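Local coordinates for fibronectin type-III domain-containing protein (Caldanaerobacter subterraneus subsp. tengcongensis, PDB 7JGU) that is of uncharacterised function but contributes a fibronectin type III-like, beta-sandwich domain of extreme thermal stability, probably a structural module of a larger signal-peptide-bearing protein, at residues A[2-14]-A[71-85]. Sequence-based numbering, arbitrary orientation.
Sequences TVPDEPVGFWVES and LIAVNELGPSNFVTA. Unlike the reference sequence in segment 71-85: Ile72 (reference Arg).
In this fibronectin type III beta sandwich, the N-terminal segment 2-14 runs over the last hairpin, whose strands lie at 66-75 and 78-88. At the hairpin tip, Asn75 ND2 donates to Thr2 O at 2.9 Å. The bond is nearly straight (167°), in the carbonyl plane, on a lone pair. ND2 also reaches Gly31 O. Asn75 OD1 accepts from Leu77 N, which sits above the plane of that side-chain carbonyl, and forms an Asx turn. With an alanine in its place, Thr2 O and Gly31 O lose a shared donor, and the chain start would probably be held less firmly against the hairpin tip.

The Pro4 ring lies over one face of this amide, with CD 3.5 Å from Asn75 ND2. Its CB meets Ala73 CB at 3.7 Å. Pro7 CB touches Leu71 CD2 at 3.6 Å. Ser80 OG accepts from Ala73 N and donates to Asn81 O, which fixes the hydroxyl near Pro7 CD. Ser80 CB lies 3.3 Å from Asp5 O.

Just before strand 11-15 of the other sheet, Phe10 is buried between the two sheets. With CG anti to the backbone N (chi1 -179°), its ring is carried in between Leu71 CB and Ala85 CB, one over each face, each 3.9 Å from the centroid in a CH-pi contact. One water donates to both Phe10 O and Thr84 O.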
ATOM      1  N   THR A   2      20.829  -2.561  -9.122  1.00 35.05           N
ATOM      2  CA  THR A   2      19.589  -2.875  -9.816  1.00 31.92           C
ATOM      3  C   THR A   2      18.418  -2.182  -9.134  1.00 26.28           C
ATOM      4  O   THR A   2      18.559  -1.658  -8.033  1.00 24.60           O
ATOM      5  CB  THR A   2      19.318  -4.386  -9.809  1.00 36.53           C
ATOM      6  OG1 THR A   2      19.090  -4.825  -8.463  1.00 39.06           O
ATOM      7  CG2 THR A   2      20.494  -5.142 -10.396  1.00 39.01           C
ATOM      8  N   VAL A   3      17.257  -2.184  -9.779  1.00 24.59           N
ATOM      9  CA  VAL A   3      16.043  -1.686  -9.136  1.00 22.41           C
ATOM     10  C   VAL A   3      15.715  -2.599  -7.962  1.00 19.00           C
ATOM     11  O   VAL A   3      16.238  -3.721  -7.872  1.00 19.59           O
ATOM     12  CB  VAL A   3      14.869  -1.570 -10.123  1.00 24.75           C
ATOM     13  CG1 VAL A   3      15.282  -0.766 -11.335  1.00 27.01           C
ATOM     14  CG2 VAL A   3      14.350  -2.946 -10.526  1.00 26.48           C
ATOM     15  N   PRO A   4      14.860  -2.179  -7.044  1.00 16.84           N
ATOM     16  CA  PRO A   4      14.559  -3.034  -5.899  1.00 15.41           C
ATOM     17  C   PRO A   4      13.769  -4.252  -6.313  1.00 15.34           C
ATOM     18  O   PRO A   4      13.119  -4.299  -7.365  1.00 16.05           O
ATOM     19  CB  PRO A   4      13.709  -2.143  -4.989  1.00 15.29           C
ATOM     20  CG  PRO A   4      13.919  -0.742  -5.500  1.00 16.77           C
ATOM     21  CD  PRO A   4      14.161  -0.887  -6.956  1.00 17.39           C
ATOM     22  N   ASP A   5      13.807  -5.237  -5.430  1.00 15.04           N
ATOM     23  CA  ASP A   5      12.897  -6.356  -5.528  1.00 15.33           C
ATOM     24  C   ASP A   5      11.457  -5.862  -5.389  1.00 14.06           C
ATOM     25  O   ASP A   5      11.182  -4.794  -4.849  1.00 15.26           O
ATOM     26  CB  ASP A   5      13.161  -7.336  -4.387  1.00 15.10           C
ATOM     27  CG  ASP A   5      14.403  -8.203  -4.592  1.00 17.11           C
ATOM     28  OD1 ASP A   5      15.068  -8.115  -5.639  1.00 20.57           O
ATOM     29  OD2 ASP A   5      14.719  -8.994  -3.680  1.00 16.77           O
ATOM     30  N   GLU A   6      10.534  -6.656  -5.874  1.00 16.55           N
ATOM     31  CA  GLU A   6       9.122  -6.403  -5.588  1.00 16.54           C
ATOM     32  C   GLU A   6       8.836  -6.702  -4.119  1.00 14.80           C
ATOM     33  O   GLU A   6       9.296  -7.725  -3.602  1.00 14.99           O
ATOM     34  CB  GLU A   6       8.330  -7.333  -6.500  1.00 23.56           C
ATOM     35  CG  GLU A   6       6.867  -7.136  -6.525  1.00 34.06           C
ATOM     36  CD  GLU A   6       6.167  -8.143  -7.436  1.00 43.95           C
ATOM     37  OE1 GLU A   6       6.567  -8.267  -8.614  1.00 47.64           O
ATOM     38  OE2 GLU A   6       5.221  -8.812  -6.979  1.00 47.00           O
ATOM     39  N   PRO A   7       8.105  -5.834  -3.399  1.00 14.37           N
ATOM     40  CA  PRO A   7       7.721  -6.176  -2.028  1.00 13.61           C
ATOM     41  C   PRO A   7       6.853  -7.413  -2.005  1.00 12.88           C
ATOM     42  O   PRO A   7       6.095  -7.679  -2.935  1.00 14.48           O
ATOM     43  CB  PRO A   7       6.947  -4.942  -1.546  1.00 14.94           C
ATOM     44  CG  PRO A   7       7.422  -3.839  -2.414  1.00 16.75           C
ATOM     45  CD  PRO A   7       7.645  -4.475  -3.762  1.00 14.86           C
ATOM     46  N   VAL A   8       6.960  -8.129  -0.896  1.00 12.64           N
ATOM     47  CA  VAL A   8       6.124  -9.285  -0.616  1.00 13.00           C
ATOM     48  C   VAL A   8       5.476  -9.066   0.740  1.00 13.29           C
ATOM     49  O   VAL A   8       5.787  -8.111   1.454  1.00 13.92           O
ATOM     50  CB  VAL A   8       6.896 -10.618  -0.691  1.00 12.86           C
ATOM     51  CG1 VAL A   8       7.412 -10.837  -2.115  1.00 16.15           C
ATOM     52  CG2 VAL A   8       8.047 -10.647   0.296  1.00 14.03           C
ATOM     53  N   GLY A   9       4.559  -9.956   1.088  1.00 14.28           N
ATOM     54  CA  GLY A   9       3.849  -9.803   2.341  1.00 16.12           C
ATOM     55  C   GLY A   9       3.058  -8.518   2.437  1.00 13.89           C
ATOM     56  O   GLY A   9       2.949  -7.951   3.528  1.00 14.16           O
ATOM     57  N   PHE A  10       2.511  -8.037   1.325  1.00 13.45           N
ATOM     58  CA  PHE A  10       1.745  -6.788   1.314  1.00 12.28           C
ATOM     59  C   PHE A  10       0.342  -7.114   1.794  1.00 11.76           C
ATOM     60  O   PHE A  10      -0.393  -7.849   1.125  1.00 14.32           O
ATOM     61  CB  PHE A  10       1.710  -6.207  -0.092  1.00 12.34           C
ATOM     62  CG  PHE A  10       0.966  -4.906  -0.223  1.00 11.06           C
ATOM     63  CD1 PHE A  10       0.879  -4.025   0.826  1.00 12.19           C
ATOM     64  CD2 PHE A  10       0.385  -4.569  -1.424  1.00 11.44           C
ATOM     65  CE1 PHE A  10       0.188  -2.819   0.662  1.00 11.96           C
ATOM     66  CE2 PHE A  10      -0.291  -3.393  -1.580  1.00 11.88           C
ATOM     67  CZ  PHE A  10      -0.362  -2.517  -0.547  1.00 11.26           C
ATOM     68  N   TRP A  11      -0.009  -6.607   2.961  1.00 11.80           N
ATOM     69  CA  TRP A  11      -1.273  -6.890   3.615  1.00 12.95           C
ATOM     70  C   TRP A  11      -1.970  -5.590   3.965  1.00 11.85           C
ATOM     71  O   TRP A  11      -1.336  -4.607   4.339  1.00 13.38           O
ATOM     72  CB  TRP A  11      -1.025  -7.671   4.900  1.00 18.35           C
ATOM     73  CG  TRP A  11      -0.293  -8.965   4.663  1.00 24.71           C
ATOM     74  CD1 TRP A  11      -0.407  -9.790   3.577  1.00 28.26           C
ATOM     75  CD2 TRP A  11       0.680  -9.571   5.516  1.00 27.29           C
ATOM     76  NE1 TRP A  11       0.425 -10.864   3.707  1.00 29.70           N
ATOM     77  CE2 TRP A  11       1.119 -10.754   4.885  1.00 30.44           C
ATOM     78  CE3 TRP A  11       1.241  -9.218   6.747  1.00 32.58           C
ATOM     79  CZ2 TRP A  11       2.069 -11.597   5.454  1.00 33.36           C
ATOM     80  CZ3 TRP A  11       2.193 -10.049   7.307  1.00 33.60           C
ATOM     81  CH2 TRP A  11       2.598 -11.229   6.664  1.00 34.85           C
ATOM     82  N   VAL A  12      -3.291  -5.618   3.878  1.00 13.35           N
ATOM     83  CA  VAL A  12      -4.134  -4.491   4.221  1.00 12.95           C
ATOM     84  C   VAL A  12      -4.955  -4.952   5.410  1.00 16.40           C
ATOM     85  O   VAL A  12      -5.711  -5.922   5.299  1.00 18.98           O
ATOM     86  CB  VAL A  12      -5.023  -4.092   3.039  1.00 15.24           C
ATOM     87  CG1 VAL A  12      -5.946  -2.942   3.408  1.00 18.50           C
ATOM     88  CG2 VAL A  12      -4.181  -3.721   1.832  1.00 17.04           C
ATOM     89  N   GLU A  13      -4.782  -4.289   6.546  1.00 17.93           N
ATOM     90  CA  GLU A  13      -5.276  -4.768   7.823  1.00 24.36           C
ATOM     91  C   GLU A  13      -6.252  -3.769   8.421  1.00 20.21           C
ATOM     92  O   GLU A  13      -6.111  -2.553   8.266  1.00 16.81           O
ATOM     93  CB  GLU A  13      -4.115  -5.006   8.802  1.00 35.86           C
ATOM     94  CG  GLU A  13      -3.195  -6.159   8.400  1.00 48.69           C
ATOM     95  CD  GLU A  13      -1.867  -6.124   9.125  1.00 58.35           C
ATOM     96  OE1 GLU A  13      -1.759  -5.374  10.118  1.00 61.45           O
ATOM     97  OE2 GLU A  13      -0.932  -6.838   8.702  1.00 62.32           O
ATOM     98  N   SER A  14      -7.250  -4.312   9.100  0.53 24.12           N
ATOM     99  CA  SER A  14      -8.214  -3.497   9.805  0.53 26.23           C
ATOM    100  C   SER A  14      -7.589  -2.956  11.082  0.53 23.11           C
ATOM    101  O   SER A  14      -6.622  -3.515  11.618  0.53 23.52           O
ATOM    102  CB  SER A  14      -9.439  -4.337  10.166  0.53 28.68           C
ATOM    103  OG  SER A  14      -9.104  -5.306  11.143  0.53 31.03           O
ATOM    104  N   LEU A  71       1.412  -1.193  -4.573  1.00 10.42           N
ATOM    105  CA  LEU A  71       2.643  -0.831  -3.891  1.00  9.91           C
ATOM    106  C   LEU A  71       3.815  -1.099  -4.810  1.00 10.42           C
ATOM    107  O   LEU A  71       3.838  -2.110  -5.509  1.00 10.86           O
ATOM    108  CB  LEU A  71       2.782  -1.710  -2.658  1.00 11.17           C
ATOM    109  CG  LEU A  71       4.033  -1.585  -1.820  1.00 11.72           C
ATOM    110  CD1 LEU A  71       4.066  -0.288  -1.037  1.00 14.31           C
ATOM    111  CD2 LEU A  71       4.109  -2.773  -0.862  1.00 13.25           C
ATOM    112  N   ILE A  72       4.766  -0.166  -4.814  0.58  9.17           N
ATOM    113  CA  ILE A  72       6.062  -0.358  -5.456  0.58  9.07           C
ATOM    114  C   ILE A  72       7.167  -0.002  -4.476  0.58 10.63           C
ATOM    115  O   ILE A  72       6.983   0.806  -3.559  0.58 10.37           O
ATOM    116  CB  ILE A  72       6.249   0.469  -6.736  0.58 11.08           C
ATOM    117  CG1 ILE A  72       5.697   1.889  -6.566  0.58 11.64           C
ATOM    118  CG2 ILE A  72       5.567  -0.212  -7.869  0.58 12.61           C
ATOM    119  CD1 ILE A  72       6.233   2.890  -7.591  0.58 13.80           C
ATOM    120  N   ALA A  73       8.342  -0.581  -4.717  1.00 12.66           N
ATOM    121  CA  ALA A  73       9.571  -0.165  -4.061  1.00 12.45           C
ATOM    122  C   ALA A  73      10.384   0.615  -5.088  1.00 13.35           C
ATOM    123  O   ALA A  73      10.361   0.296  -6.272  1.00 15.51           O
ATOM    124  CB  ALA A  73      10.368  -1.375  -3.605  1.00 13.62           C
ATOM    125  N   VAL A  74      11.133   1.611  -4.620  1.00 13.04           N
ATOM    126  CA  VAL A  74      11.824   2.535  -5.515  1.00 14.46           C
ATOM    127  C   VAL A  74      13.237   2.785  -5.009  1.00 15.04           C
ATOM    128  O   VAL A  74      13.477   2.884  -3.801  1.00 16.31           O
ATOM    129  CB  VAL A  74      11.059   3.868  -5.588  1.00 15.88           C
ATOM    130  CG1 VAL A  74      11.653   4.758  -6.658  1.00 18.92           C
ATOM    131  CG2 VAL A  74       9.578   3.641  -5.848  1.00 18.34           C
ATOM    132  N   ASN A  75      14.183   2.872  -5.938  1.00 17.34           N
ATOM    133  CA  ASN A  75      15.511   3.397  -5.635  1.00 19.00           C
ATOM    134  C   ASN A  75      15.934   4.282  -6.799  1.00 24.06           C
ATOM    135  O   ASN A  75      15.146   4.552  -7.715  1.00 23.19           O
ATOM    136  CB  ASN A  75      16.506   2.290  -5.264  1.00 19.86           C
ATOM    137  CG  ASN A  75      16.868   1.399  -6.419  1.00 19.18           C
ATOM    138  OD1 ASN A  75      16.713   1.751  -7.579  1.00 21.86           O
ATOM    139  ND2 ASN A  75      17.370   0.220  -6.101  1.00 19.43           N
ATOM    140  N   GLU A  76      17.199   4.720  -6.757  1.00 28.08           N
ATOM    141  CA  GLU A  76      17.691   5.679  -7.741  1.00 32.02           C
ATOM    142  C   GLU A  76      17.644   5.117  -9.153  1.00 32.39           C
ATOM    143  O   GLU A  76      17.601   5.883 -10.126  1.00 34.77           O
ATOM    144  CB  GLU A  76      19.133   6.087  -7.411  1.00 37.52           C
ATOM    145  CG  GLU A  76      19.296   6.711  -6.042  1.00 43.76           C
ATOM    146  CD  GLU A  76      19.704   5.703  -4.985  1.00 51.89           C
ATOM    147  OE1 GLU A  76      19.392   4.494  -5.148  1.00 51.09           O
ATOM    148  OE2 GLU A  76      20.341   6.120  -3.992  1.00 56.34           O
ATOM    149  N   LEU A  77      17.684   3.797  -9.294  1.00 33.09           N
ATOM    150  CA  LEU A  77      17.696   3.176 -10.608  1.00 34.57           C
ATOM    151  C   LEU A  77      16.297   3.006 -11.176  1.00 35.03           C
ATOM    152  O   LEU A  77      16.146   2.844 -12.391  1.00 36.72           O
ATOM    153  CB  LEU A  77      18.390   1.813 -10.533  1.00 38.84           C
ATOM    154  CG  LEU A  77      19.901   1.798 -10.291  1.00 44.64           C
ATOM    155  CD1 LEU A  77      20.623   2.454 -11.456  1.00 45.20           C
ATOM    156  CD2 LEU A  77      20.292   2.464  -8.970  1.00 49.10           C
ATOM    157  N   GLY A  78      15.276   3.047 -10.331  1.00 31.52           N
ATOM    158  CA  GLY A  78      13.918   2.914 -10.789  1.00 28.68           C
ATOM    159  C   GLY A  78      13.064   2.135  -9.816  1.00 24.48           C
ATOM    160  O   GLY A  78      13.471   1.831  -8.693  1.00 21.70           O
ATOM    161  N   PRO A  79      11.854   1.807 -10.242  1.00 23.49           N
ATOM    162  CA  PRO A  79      10.915   1.094  -9.371  1.00 22.16           C
ATOM    163  C   PRO A  79      10.917  -0.401  -9.614  1.00 19.56           C
ATOM    164  O   PRO A  79      11.315  -0.872 -10.679  1.00 21.35           O
ATOM    165  CB  PRO A  79       9.573   1.693  -9.802  1.00 24.24           C
ATOM    166  CG  PRO A  79       9.761   1.932 -11.286  1.00 27.36           C
ATOM    167  CD  PRO A  79      11.214   2.269 -11.485  1.00 27.47           C
ATOM    168  N   SER A  80      10.454  -1.151  -8.622  1.00 16.55           N
ATOM    169  CA  SER A  80      10.102  -2.546  -8.806  1.00 16.00           C
ATOM    170  C   SER A  80       8.795  -2.650  -9.590  1.00 15.96           C
ATOM    171  O   SER A  80       8.173  -1.653  -9.935  1.00 18.02           O
ATOM    172  CB  SER A  80       9.872  -3.181  -7.433  1.00 14.88           C
ATOM    173  OG  SER A  80       8.683  -2.665  -6.822  1.00 13.33           O
ATOM    174  N   ASN A  81       8.361  -3.882  -9.863  0.70 15.26           N
ATOM    175  CA  ASN A  81       6.994  -4.079 -10.330  0.70 15.15           C
ATOM    176  C   ASN A  81       5.988  -3.785  -9.210  0.70 13.00           C
ATOM    177  O   ASN A  81       6.332  -3.737  -8.024  0.70 12.81           O
ATOM    178  CB  ASN A  81       6.789  -5.513 -10.828  0.70 22.25           C
ATOM    179  CG  ASN A  81       7.372  -5.740 -12.213  0.70 27.79           C
ATOM    180  OD1 ASN A  81       7.991  -4.848 -12.800  0.70 27.46           O
ATOM    181  ND2 ASN A  81       7.182  -6.944 -12.740  0.70 31.23           N
ATOM    182  N   PHE A  82       4.730  -3.594  -9.599  1.00 13.70           N
ATOM    183  CA  PHE A  82       3.651  -3.346  -8.661  1.00 13.25           C
ATOM    184  C   PHE A  82       3.118  -4.638  -8.052  1.00 14.12           C
ATOM    185  O   PHE A  82       3.019  -5.669  -8.726  1.00 16.71           O
ATOM    186  CB  PHE A  82       2.467  -2.712  -9.393  1.00 14.45           C
ATOM    187  CG  PHE A  82       2.656  -1.277  -9.755  1.00 14.67           C
ATOM    188  CD1 PHE A  82       2.397  -0.278  -8.839  1.00 16.32           C
ATOM    189  CD2 PHE A  82       3.059  -0.924 -11.025  1.00 16.59           C
ATOM    190  CE1 PHE A  82       2.570   1.056  -9.180  1.00 18.47           C
ATOM    191  CE2 PHE A  82       3.218   0.395 -11.367  1.00 20.20           C
ATOM    192  CZ  PHE A  82       2.963   1.387 -10.442  1.00 20.71           C
ATOM    193  N   VAL A  83       2.710  -4.548  -6.788  1.00 12.58           N
ATOM    194  CA  VAL A  83       1.986  -5.617  -6.107  0.55 14.73           C
ATOM    195  C   VAL A  83       0.739  -5.006  -5.496  1.00 12.51           C
ATOM    196  O   VAL A  83       0.737  -3.842  -5.108  1.00 13.01           O
ATOM    197  CB  VAL A  83       2.828  -6.327  -5.035  0.55 17.45           C
ATOM    198  CG1 VAL A  83       4.062  -6.868  -5.668  0.55 19.16           C
ATOM    199  CG2 VAL A  83       3.187  -5.391  -3.904  0.55 19.32           C
ATOM    200  N   THR A  84      -0.334  -5.785  -5.434  1.00 13.62           N
ATOM    201  CA  THR A  84      -1.598  -5.282  -4.905  1.00 13.43           C
ATOM    202  C   THR A  84      -2.089  -6.104  -3.724  1.00 12.50           C
ATOM    203  O   THR A  84      -1.713  -7.257  -3.539  1.00 14.79           O
ATOM    204  CB  THR A  84      -2.699  -5.196  -5.977  1.00 16.63           C
ATOM    205  OG1 THR A  84      -2.971  -6.509  -6.486  1.00 19.97           O
ATOM    206  CG2 THR A  84      -2.303  -4.259  -7.107  1.00 20.20           C
ATOM    207  N   ALA A  85      -2.969  -5.484  -2.946  1.00 12.52           N
ATOM    208  CA  ALA A  85      -3.603  -6.138  -1.814  1.00 12.73           C
ATOM    209  C   ALA A  85      -4.893  -5.391  -1.522  1.00 12.60           C
ATOM    210  O   ALA A  85      -5.032  -4.219  -1.861  1.00 13.20           O
ATOM    211  CB  ALA A  85      -2.707  -6.133  -0.579  1.00 13.20           C
TER
HETATM  212  O   HOH W   1      -0.363  -8.841  -1.561  1.00 31.24           O